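Local coordinates for beta-lactamase-like protein (Novosphingobium pentaromativorans US6-1, PDB 6AUF) that is a zinc-dependent metallo-beta-lactamase (MIM-1) that probably hydrolyses beta-lactam antibiotics at a site with two metal-binding positions, at residues M205-D210 / L242-L247; T178-P183 / L236-Q241. All coordinates share one frame; numbering follows the deposited sequence.

Contact 1: M205-D210 / L242-L247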
# COMPACT_ATOMS: atom_id res chain seq x y z
N MET A 205 14.30 -1.67 8.96
CA MET A 205 13.38 -2.35 8.07
C MET A 205 12.13 -1.49 7.91
O MET A 205 11.51 -1.09 8.89
CB MET A 205 13.01 -3.72 8.62
CG MET A 205 14.19 -4.63 8.75
SD MET A 205 14.91 -4.99 7.14
CE MET A 205 13.48 -5.64 6.26
N ILE A 206 11.80 -1.20 6.68
CA ILE A 206 10.56 -0.52 6.35
C ILE A 206 9.50 -1.57 6.00
O ILE A 206 9.78 -2.58 5.33
CB ILE A 206 10.79 0.48 5.21
CG1 ILE A 206 11.64 1.64 5.74
CG2 ILE A 206 9.47 1.01 4.66
CD1 ILE A 206 12.39 2.36 4.70
N ALA A 207 8.30 -1.35 6.50
CA ALA A 207 7.16 -2.21 6.21
C ALA A 207 6.06 -1.34 5.61
O ALA A 207 5.50 -0.49 6.31
CB ALA A 207 6.67 -2.92 7.47
N TYR A 208 5.79 -1.53 4.32
CA TYR A 208 4.63 -0.93 3.67
C TYR A 208 3.45 -1.89 3.87
O TYR A 208 3.11 -2.72 3.01
CB TYR A 208 4.94 -0.65 2.21
CG TYR A 208 3.90 0.19 1.49
CD1 TYR A 208 3.41 1.37 2.05
CD2 TYR A 208 3.41 -0.20 0.24
CE1 TYR A 208 2.45 2.13 1.41
CE2 TYR A 208 2.45 0.56 -0.42
CZ TYR A 208 1.97 1.72 0.17
OH TYR A 208 1.02 2.47 -0.47
N ALA A 209 2.84 -1.80 5.05
CA ALA A 209 1.75 -2.70 5.42
C ALA A 209 0.45 -2.16 4.85
O ALA A 209 0.08 -1.01 5.12
CB ALA A 209 1.65 -2.86 6.93
N ASP A 210 -0.23 -2.99 4.06
CA ASP A 210 -1.45 -2.62 3.37
C ASP A 210 -2.53 -2.17 4.33
O ASP A 210 -2.50 -2.47 5.53
CB ASP A 210 -1.95 -3.82 2.56
CG ASP A 210 -2.97 -3.44 1.54
OD1 ASP A 210 -3.26 -2.22 1.39
OD2 ASP A 210 -3.47 -4.36 0.87
N LEU A 242 5.48 -8.78 10.37
CA LEU A 242 6.42 -8.16 9.43
C LEU A 242 7.62 -7.59 10.18
O LEU A 242 7.46 -7.01 11.26
CB LEU A 242 5.73 -7.03 8.66
CG LEU A 242 4.47 -7.36 7.87
CD1 LEU A 242 3.92 -6.13 7.17
CD2 LEU A 242 4.77 -8.51 6.86
N PRO A 243 8.83 -7.73 9.64
CA PRO A 243 9.94 -6.89 10.11
C PRO A 243 9.57 -5.44 9.86
O PRO A 243 9.22 -5.05 8.74
CB PRO A 243 11.13 -7.34 9.26
CG PRO A 243 10.53 -7.97 8.06
CD PRO A 243 9.21 -8.55 8.48
N CYS A 244 9.60 -4.63 10.92
CA CYS A 244 8.85 -3.38 10.90
C CYS A 244 9.46 -2.37 11.87
O CYS A 244 8.93 -2.09 12.94
CB CYS A 244 7.39 -3.66 11.25
SG CYS A 244 6.21 -2.30 11.21
N ASP A 245 10.60 -1.80 11.50
CA ASP A 245 11.12 -0.63 12.22
C ASP A 245 10.31 0.62 11.89
O ASP A 245 10.01 1.42 12.78
CB ASP A 245 12.58 -0.41 11.87
CG ASP A 245 13.50 -1.41 12.52
OD1 ASP A 245 13.48 -1.51 13.77
OD2 ASP A 245 14.24 -2.08 11.78
N ILE A 246 9.96 0.79 10.62
CA ILE A 246 9.26 1.99 10.16
C ILE A 246 8.00 1.55 9.43
O ILE A 246 8.08 1.00 8.32
CB ILE A 246 10.14 2.86 9.26
CG1 ILE A 246 11.31 3.43 10.07
CG2 ILE A 246 9.31 3.96 8.63
CD1 ILE A 246 12.38 4.03 9.20
N LEU A 247 6.85 1.80 10.03
CA LEU A 247 5.58 1.47 9.40
C LEU A 247 5.17 2.53 8.39
O LEU A 247 5.27 3.73 8.65
CB LEU A 247 4.49 1.32 10.46
CG LEU A 247 3.10 1.07 9.88
CD1 LEU A 247 3.11 -0.28 9.17
CD2 LEU A 247 2.06 1.12 10.97

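Contact 2: T178-P183 / L236-Q241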
# COMPACT_ATOMS: atom_id res chain seq x y z
N THR A 178 10.60 -7.70 -0.39
CA THR A 178 10.03 -9.02 -0.17
C THR A 178 8.57 -8.90 0.27
O THR A 178 8.24 -8.11 1.16
CB THR A 178 10.93 -9.79 0.81
OG1 THR A 178 10.13 -10.50 1.76
CG2 THR A 178 11.88 -8.82 1.53
N VAL A 179 7.69 -9.65 -0.41
CA VAL A 179 6.24 -9.51 -0.33
C VAL A 179 5.63 -10.59 0.57
O VAL A 179 6.11 -11.73 0.65
CB VAL A 179 5.60 -9.58 -1.73
CG1 VAL A 179 5.54 -11.05 -2.18
CG2 VAL A 179 4.20 -8.98 -1.71
N ARG A 180 4.54 -10.23 1.23
CA ARG A 180 3.72 -11.17 1.97
C ARG A 180 2.28 -11.00 1.51
O ARG A 180 1.78 -9.87 1.43
CB ARG A 180 3.79 -10.92 3.49
CG ARG A 180 5.11 -11.27 4.20
CD ARG A 180 5.64 -12.64 3.92
NE ARG A 180 4.70 -13.70 4.25
CZ ARG A 180 4.76 -14.47 5.34
NH1 ARG A 180 5.73 -14.29 6.23
NH2 ARG A 180 3.86 -15.43 5.54
N GLU A 181 1.61 -12.12 1.22
CA GLU A 181 0.16 -12.08 1.05
C GLU A 181 -0.50 -11.83 2.41
O GLU A 181 -0.31 -12.60 3.36
CB GLU A 181 -0.36 -13.38 0.43
CG GLU A 181 -0.38 -13.31 -1.10
CD GLU A 181 -1.08 -14.50 -1.74
OE1 GLU A 181 -1.40 -14.44 -2.96
OE2 GLU A 181 -1.32 -15.47 -1.01
N THR A 182 -1.27 -10.74 2.49
CA THR A 182 -1.84 -10.25 3.76
C THR A 182 -3.32 -9.92 3.55
O THR A 182 -3.71 -8.75 3.60
CB THR A 182 -1.06 -9.02 4.26
OG1 THR A 182 -1.08 -7.98 3.27
CG2 THR A 182 0.38 -9.38 4.52
N PRO A 183 -4.16 -10.93 3.34
CA PRO A 183 -5.49 -10.67 2.75
C PRO A 183 -6.56 -10.22 3.73
O PRO A 183 -7.69 -10.71 3.66
CB PRO A 183 -5.86 -12.03 2.13
CG PRO A 183 -4.57 -12.84 2.17
CD PRO A 183 -3.89 -12.37 3.39
N LEU A 236 -3.95 -10.72 9.05
CA LEU A 236 -3.65 -10.04 10.31
C LEU A 236 -2.40 -10.63 10.95
O LEU A 236 -1.54 -9.91 11.47
CB LEU A 236 -4.83 -10.16 11.27
CG LEU A 236 -6.11 -9.54 10.75
CD1 LEU A 236 -7.25 -9.75 11.75
CD2 LEU A 236 -5.86 -8.07 10.49
N SER A 237 -2.28 -11.95 10.89
CA SER A 237 -1.16 -12.61 11.53
C SER A 237 0.15 -12.26 10.84
O SER A 237 1.15 -11.98 11.50
CB SER A 237 -1.39 -14.12 11.57
OG SER A 237 -0.16 -14.81 11.69
N ARG A 238 0.15 -12.24 9.50
CA ARG A 238 1.36 -11.87 8.78
C ARG A 238 1.71 -10.40 8.95
O ARG A 238 2.89 -10.04 9.09
CB ARG A 238 1.21 -12.23 7.30
CG ARG A 238 1.31 -13.77 7.07
CD ARG A 238 0.84 -14.17 5.70
NE ARG A 238 0.84 -15.61 5.54
CZ ARG A 238 0.40 -16.25 4.46
NH1 ARG A 238 -0.07 -15.58 3.42
NH2 ARG A 238 0.44 -17.56 4.42
N ILE A 239 0.70 -9.51 8.93
CA ILE A 239 0.97 -8.10 9.10
C ILE A 239 1.65 -7.85 10.44
O ILE A 239 2.62 -7.08 10.54
CB ILE A 239 -0.34 -7.29 8.97
CG1 ILE A 239 -0.75 -7.14 7.52
CG2 ILE A 239 -0.18 -5.90 9.60
CD1 ILE A 239 -2.13 -6.54 7.38
N ALA A 240 1.17 -8.53 11.49
CA ALA A 240 1.66 -8.27 12.83
C ALA A 240 3.10 -8.71 13.01
O ALA A 240 3.78 -8.21 13.91
CB ALA A 240 0.77 -8.97 13.86
N GLN A 241 3.58 -9.60 12.14
CA GLN A 241 4.90 -10.20 12.28
C GLN A 241 5.89 -9.70 11.24
O GLN A 241 7.02 -10.19 11.21
CB GLN A 241 4.79 -11.73 12.19
CG GLN A 241 4.48 -12.36 13.53
CD GLN A 241 3.54 -13.51 13.39
OE1 GLN A 241 2.33 -13.35 13.59
NE2 GLN A 241 4.08 -14.68 13.04
O HOH W 1 -1.16 -16.80 1.03

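Contact 1: M205-D210 / L242-L247
The flat group at this contact is the carboxylate of Asp245, met at OD2 by the backbone of Met205. Asp245 OD2 offers its anti lone pair, turned away from OD1, to the backbone N-H of Met205; the bond from Met205 N to OD2 is 2.9 Å long and nearly straight (177°). With CG beside the backbone N and anti to the carbonyl carbon (chi1 -74°), the acid reaches across to the neighbouring strand. The thioether of Met205, bent at chi2 and chi3, folds along the CB and CG side of the puckered Pro243 ring: its CG lies 4.1 Å from Pro243 CB, and its CE is at similar range. Met205 O receives two N-H groups, a bond in the carbonyl plane from Ile246 N (3.0 Å) and a weak one from Asp245 N. Two residues on, Ala207 N donates to Ile246 O at 3.0 Å, continuing the parallel ladder, which Ala207 carries on to Val248. On one face Ile206 and Ile246 lie side by side, pointing the same way, with Ile206 CG1 4.0 Å from Ile246 CB. On the face of Ala207 and Leu247, Ala207 CB lies 3.8 Å from Cys244 SG. Past the strand, Ala209 CB is 3.7 Å from Leu247 CD1, and Ala209 CB is 4.0 Å from Leu242 CD1. Cys244 continues through its disulfide to Cys273, tying this face to helix 272-292. Beyond the strand, Asp210 OD1 bonds His107 ND1, a second-shell link to a zinc ligand. The pairing closes a beta-alpha-beta unit in which helix 226-241 connects strand 203-208 to the parallel outer strand 246-248, part of the five-stranded sheet of the metallo-beta-lactamase fold.

Contact 2: T178-P183 / L236-Q241
Arg238 reaches from helix 226-241 to the end of strand 175-181 and grips the backbone carbonyl of Glu181. Its chain is extended from CG to NE (chi2 166°, chi3 -176°), which carries the guanidinium out to the strand end and sets NH1 3.0 Å from Glu181 O. The N-H points almost straight at the oxygen (175°), which sits in the guanidinium plane, whereas the donor is tilted from the plane of the carbonyl. Arg180 is built the other way: bent at chi2 and chi3, it curls its guanidinium against the stem of Arg238. The two side chains cross at about a right angle, and Arg238 CG lies over one face of the Arg180 guanidinium, 3.9 Å from Arg180 CZ. Arg180 NH2 and Arg238 NE, both donors, are modelled 3.0 Å apart and are not hydrogen-bonded. Asp166 serves both arginines: OD1 makes a salt bridge with Arg180 NE, and OD2 a long, weak ion pair with Arg238 NH2. The Glu181 carboxylate makes no direct contact with Arg238 NH1, OE2 lying 4.6 Å from it; OE2 is in a salt bridge with Arg231 and OE1 bonds Ser132. A water accepts a bond from Arg238 NH1 at 2.9 Å. Deeper in, Thr182 gives its apolar side to the helix: CB is 3.8 Å from Ile239 CG1, and CG2 is 4.1 Å from Arg238 CB. Its OG1, turned between the backbone N and the carbonyl carbon, bonds Ser191 OG instead. Chemically, polar groups lie beside a small apolar patch of Thr182 and Ile239: acids nearby probably offset the charge of the paired arginines, and one straight charged bond, given to a backbone oxygen, fastens the helix to the strand end.

How the contacts relate
Contacts 1 and 2, with centres 10 Å apart, are joined through helix 226-241, which contributes 236-241 to contact 2 and is followed directly along the chain by 242-247 of contact 1. They also touch, Leu242 CD2 lying 3.9 Å from Arg180 CG. Both draw on the same five-stranded sheet, contact 1 on its outer parallel pair and contact 2 on strand 175-181, and strand 190-197 runs between 175-181 and 203-208. Each comes near the zinc ligands from its own strand end: the side chains of Thr182 and Ala209 are about 7 Å and 10 Å from that of His107. The side chain of Thr182 is about 11 Å from a bound zinc ion, and that of Ala209 about 13 Å from one.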